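Local coordinates for protein tRNA delta(2)-isopentenylpyrophosphate transferase (PDB 3EXA) that probably transfers a dimethylallyl group from dimethylallyl diphosphate to adenine 37 of tRNAs that read codons beginning with uridine, at residues K16-N28 and F294-A306. Residues are numbered along the deposited sequence; the frame is centred on the assembly and turned at random.
Sequences KTKTSVMLAKRLN and FDKKIMEIHNFIA
Leu23 packs as a knob into a hole formed by Ile298, Ile301, His302 and Ile305, and this is the tight part of the contact: its CD2 lies 3.4 Å from Ile298 CD1, closer than usual for two carbons. The other branch, CD1, reaches Ile305 CD1 at 3.6 Å and Ile301 CG2. Next to it, Leu27 sets CD1 obliquely against the His302 ring, 3.2 Å from NE2, and CD2 against Ile305 CG2. Whereas Leu23 and the three isoleucines are buried, Arg26 and Lys18 are exposed at the margin. Arg26 NE and Ala306 CB lie on opposite faces of the His302 imidazole, both off-centre near the rim; Arg26 NH2 comes to 3.4 Å from Ile298 CG2. With CG anti to the backbone N (chi1 -176°), the Phe294 ring extends toward helix 16-25, where Lys18 CE lies over its centre, 3.8 Å from the centroid; NZ adds a cation-pi contact at 4.6 Å, and Thr19 CG2 and Met22 CG meet the ring edge. Cutting Phe294 back to alanine is likely to leave the Lys18 chain without the ring face it lies over and to open a gap beside Thr19 and Met22. The axes of 16-25, whose first turn carries Lys16 and Thr17 of the predicted ATP-binding P-loop, and 294-306, part of the C-terminal helix 294-317, approach to 10.4 Å and cross at -56°. Both helices pack on the parallel sheet: Leu23 touches Ile8 and Phe96, Ile301 and Ile305 touch Ile195.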
# COMPACT_ATOMS: atom_id res chain seq x y z
N LYS A 16 -40.18 3.90 2.73
CA LYS A 16 -39.11 3.97 3.70
C LYS A 16 -39.04 5.34 4.39
O LYS A 16 -38.71 5.43 5.57
CB LYS A 16 -37.80 3.65 3.00
CG LYS A 16 -36.97 2.60 3.71
CD LYS A 16 -36.31 1.59 2.76
CE LYS A 16 -35.37 2.24 1.77
NZ LYS A 16 -36.07 2.73 0.55
N THR A 17 -39.36 6.40 3.66
CA THR A 17 -39.32 7.74 4.25
C THR A 17 -40.39 7.95 5.31
O THR A 17 -40.09 8.23 6.47
CB THR A 17 -39.48 8.83 3.17
OG1 THR A 17 -38.36 8.77 2.27
CG2 THR A 17 -39.52 10.22 3.82
N LYS A 18 -41.65 7.80 4.90
CA LYS A 18 -42.77 8.00 5.81
C LYS A 18 -42.73 7.10 7.04
O LYS A 18 -42.92 7.57 8.17
CB LYS A 18 -44.10 7.81 5.07
CG LYS A 18 -45.33 8.07 5.93
CD LYS A 18 -46.61 7.91 5.12
CE LYS A 18 -47.86 8.00 6.01
NZ LYS A 18 -47.90 9.24 6.85
N THR A 19 -42.47 5.81 6.86
CA THR A 19 -42.46 4.95 8.02
C THR A 19 -41.32 5.32 8.96
O THR A 19 -41.44 5.16 10.18
CB THR A 19 -42.39 3.46 7.65
OG1 THR A 19 -41.10 3.13 7.14
CG2 THR A 19 -43.42 3.15 6.60
N SER A 20 -40.24 5.86 8.42
CA SER A 20 -39.11 6.24 9.25
C SER A 20 -39.32 7.54 10.03
O SER A 20 -38.88 7.65 11.17
CB SER A 20 -37.82 6.35 8.42
OG SER A 20 -37.95 7.30 7.38
N VAL A 21 -40.00 8.52 9.45
CA VAL A 21 -40.20 9.76 10.19
C VAL A 21 -41.23 9.56 11.29
O VAL A 21 -41.17 10.22 12.32
CB VAL A 21 -40.67 10.92 9.28
CG1 VAL A 21 -39.81 10.97 8.02
CG2 VAL A 21 -42.13 10.74 8.93
N MSE A 22 -42.18 8.65 11.06
CA MSE A 22 -43.23 8.37 12.04
C MSE A 22 -42.65 7.56 13.20
O MSE A 22 -43.08 7.71 14.33
CB MSE A 22 -44.39 7.59 11.40
CG MSE A 22 -45.27 8.40 10.42
SE MSE A 22 -46.18 10.00 11.12
CE MSE A 22 -45.35 11.40 10.04
N LEU A 23 -41.68 6.72 12.89
CA LEU A 23 -41.04 5.92 13.91
C LEU A 23 -40.14 6.81 14.75
O LEU A 23 -40.04 6.64 15.97
CB LEU A 23 -40.22 4.81 13.28
CG LEU A 23 -41.01 3.60 12.82
CD1 LEU A 23 -40.08 2.60 12.17
CD2 LEU A 23 -41.71 2.97 14.02
N ALA A 24 -39.48 7.76 14.11
CA ALA A 24 -38.56 8.66 14.80
C ALA A 24 -39.28 9.68 15.68
O ALA A 24 -38.69 10.24 16.61
CB ALA A 24 -37.67 9.37 13.80
N LYS A 25 -40.56 9.91 15.38
CA LYS A 25 -41.35 10.86 16.15
C LYS A 25 -41.67 10.32 17.54
O LYS A 25 -41.40 10.96 18.55
CB LYS A 25 -42.65 11.18 15.41
CG LYS A 25 -42.48 12.08 14.21
CD LYS A 25 -43.79 12.20 13.46
CE LYS A 25 -43.69 13.21 12.33
NZ LYS A 25 -43.51 14.60 12.85
N ARG A 26 -42.24 9.12 17.59
CA ARG A 26 -42.58 8.53 18.87
C ARG A 26 -41.40 7.81 19.52
O ARG A 26 -41.55 7.19 20.57
CB ARG A 26 -43.76 7.57 18.69
CG ARG A 26 -43.54 6.56 17.59
CD ARG A 26 -44.82 6.33 16.79
NE ARG A 26 -45.78 5.43 17.42
CZ ARG A 26 -46.83 4.91 16.78
NH1 ARG A 26 -47.67 4.09 17.40
NH2 ARG A 26 -47.03 5.22 15.50
N LEU A 27 -40.22 7.92 18.92
CA LEU A 27 -39.04 7.28 19.46
C LEU A 27 -37.93 8.31 19.65
O LEU A 27 -36.77 7.96 19.84
CB LEU A 27 -38.57 6.18 18.51
CG LEU A 27 -38.47 4.74 19.05
CD1 LEU A 27 -39.74 4.35 19.77
CD2 LEU A 27 -38.20 3.79 17.90
N ASN A 28 -38.32 9.59 19.60
CA ASN A 28 -37.39 10.72 19.75
C ASN A 28 -36.06 10.47 19.05
O ASN A 28 -35.03 10.45 19.71
CB ASN A 28 -37.16 11.01 21.25
CG ASN A 28 -36.37 12.30 21.49
OD1 ASN A 28 -36.68 13.35 20.92
ND2 ASN A 28 -35.36 12.22 22.35
N PHE A 294 -51.77 1.50 7.03
CA PHE A 294 -50.61 2.15 7.60
C PHE A 294 -50.65 2.30 9.11
O PHE A 294 -49.76 1.83 9.79
CB PHE A 294 -50.39 3.53 6.97
CG PHE A 294 -49.14 4.22 7.46
CD1 PHE A 294 -49.17 5.01 8.60
CD2 PHE A 294 -47.92 4.01 6.82
CE1 PHE A 294 -48.00 5.58 9.11
CE2 PHE A 294 -46.75 4.57 7.31
CZ PHE A 294 -46.79 5.35 8.46
N ASP A 295 -51.67 2.98 9.63
CA ASP A 295 -51.83 3.18 11.07
C ASP A 295 -51.61 1.89 11.87
O ASP A 295 -51.09 1.93 12.99
CB ASP A 295 -53.22 3.73 11.37
CG ASP A 295 -53.40 5.15 10.87
OD1 ASP A 295 -54.51 5.70 11.05
OD2 ASP A 295 -52.44 5.72 10.30
N LYS A 296 -52.01 0.76 11.31
CA LYS A 296 -51.84 -0.52 11.97
C LYS A 296 -50.40 -1.05 11.84
O LYS A 296 -49.85 -1.55 12.81
CB LYS A 296 -52.83 -1.55 11.40
CG LYS A 296 -52.90 -2.87 12.19
CD LYS A 296 -53.82 -3.88 11.50
CE LYS A 296 -53.85 -5.22 12.23
NZ LYS A 296 -54.50 -5.12 13.57
N LYS A 297 -49.79 -0.93 10.66
CA LYS A 297 -48.42 -1.41 10.45
C LYS A 297 -47.39 -0.66 11.26
O LYS A 297 -46.57 -1.26 11.96
CB LYS A 297 -48.00 -1.31 8.99
CG LYS A 297 -48.22 -2.56 8.18
CD LYS A 297 -47.43 -3.74 8.71
CE LYS A 297 -48.00 -5.04 8.15
NZ LYS A 297 -47.50 -6.23 8.88
N ILE A 298 -47.43 0.66 11.15
CA ILE A 298 -46.47 1.49 11.87
C ILE A 298 -46.54 1.21 13.36
O ILE A 298 -45.52 1.27 14.06
CB ILE A 298 -46.72 2.98 11.58
CG1 ILE A 298 -45.39 3.73 11.58
CG2 ILE A 298 -47.68 3.57 12.59
CD1 ILE A 298 -44.75 3.87 12.93
N MSE A 299 -47.73 0.89 13.86
CA MSE A 299 -47.89 0.59 15.27
C MSE A 299 -47.26 -0.76 15.57
O MSE A 299 -46.67 -0.96 16.63
CB MSE A 299 -49.38 0.60 15.63
CG MSE A 299 -49.69 0.59 17.12
SE MSE A 299 -51.59 0.97 17.51
CE MSE A 299 -52.39 -0.65 16.77
N GLU A 300 -47.35 -1.69 14.62
CA GLU A 300 -46.77 -3.02 14.79
C GLU A 300 -45.25 -2.94 14.73
O GLU A 300 -44.56 -3.64 15.47
CB GLU A 300 -47.25 -3.98 13.70
CG GLU A 300 -46.61 -5.37 13.75
CD GLU A 300 -46.69 -6.11 12.42
OE1 GLU A 300 -47.56 -5.76 11.59
OE2 GLU A 300 -45.88 -7.05 12.21
N ILE A 301 -44.75 -2.10 13.83
CA ILE A 301 -43.31 -1.94 13.66
C ILE A 301 -42.67 -1.25 14.85
O ILE A 301 -41.56 -1.59 15.23
CB ILE A 301 -42.98 -1.12 12.39
CG1 ILE A 301 -43.36 -1.90 11.14
CG2 ILE A 301 -41.49 -0.78 12.37
CD1 ILE A 301 -43.18 -1.13 9.87
N HIS A 302 -43.37 -0.26 15.42
CA HIS A 302 -42.86 0.47 16.56
C HIS A 302 -42.78 -0.43 17.78
O HIS A 302 -41.82 -0.38 18.55
CB HIS A 302 -43.75 1.66 16.89
CG HIS A 302 -43.49 2.24 18.25
ND1 HIS A 302 -44.03 1.71 19.40
CD2 HIS A 302 -42.72 3.28 18.64
CE1 HIS A 302 -43.61 2.40 20.44
NE2 HIS A 302 -42.81 3.36 20.01
N ASN A 303 -43.81 -1.23 17.97
CA ASN A 303 -43.82 -2.14 19.09
C ASN A 303 -42.61 -3.07 18.99
O ASN A 303 -41.86 -3.21 19.95
CB ASN A 303 -45.11 -2.94 19.12
CG ASN A 303 -45.14 -3.93 20.25
OD1 ASN A 303 -44.92 -5.13 20.06
ND2 ASN A 303 -45.39 -3.43 21.46
N PHE A 304 -42.41 -3.67 17.82
CA PHE A 304 -41.28 -4.58 17.64
C PHE A 304 -39.92 -3.93 17.86
O PHE A 304 -39.06 -4.49 18.54
CB PHE A 304 -41.30 -5.22 16.25
CG PHE A 304 -40.06 -6.00 15.96
CD1 PHE A 304 -38.95 -5.39 15.37
CD2 PHE A 304 -39.99 -7.35 16.30
CE1 PHE A 304 -37.76 -6.11 15.13
CE2 PHE A 304 -38.81 -8.08 16.08
CZ PHE A 304 -37.69 -7.45 15.49
N ILE A 305 -39.73 -2.76 17.27
CA ILE A 305 -38.49 -2.02 17.40
C ILE A 305 -38.25 -1.61 18.85
O ILE A 305 -37.22 -1.93 19.44
CB ILE A 305 -38.51 -0.76 16.51
CG1 ILE A 305 -38.40 -1.18 15.04
CG2 ILE A 305 -37.38 0.17 16.89
CD1 ILE A 305 -38.44 -0.01 14.07
N ALA A 306 -39.21 -0.89 19.42
CA ALA A 306 -39.11 -0.44 20.81
C ALA A 306 -38.83 -1.62 21.74
O ALA A 306 -38.00 -1.50 22.64
CB ALA A 306 -40.41 0.26 21.23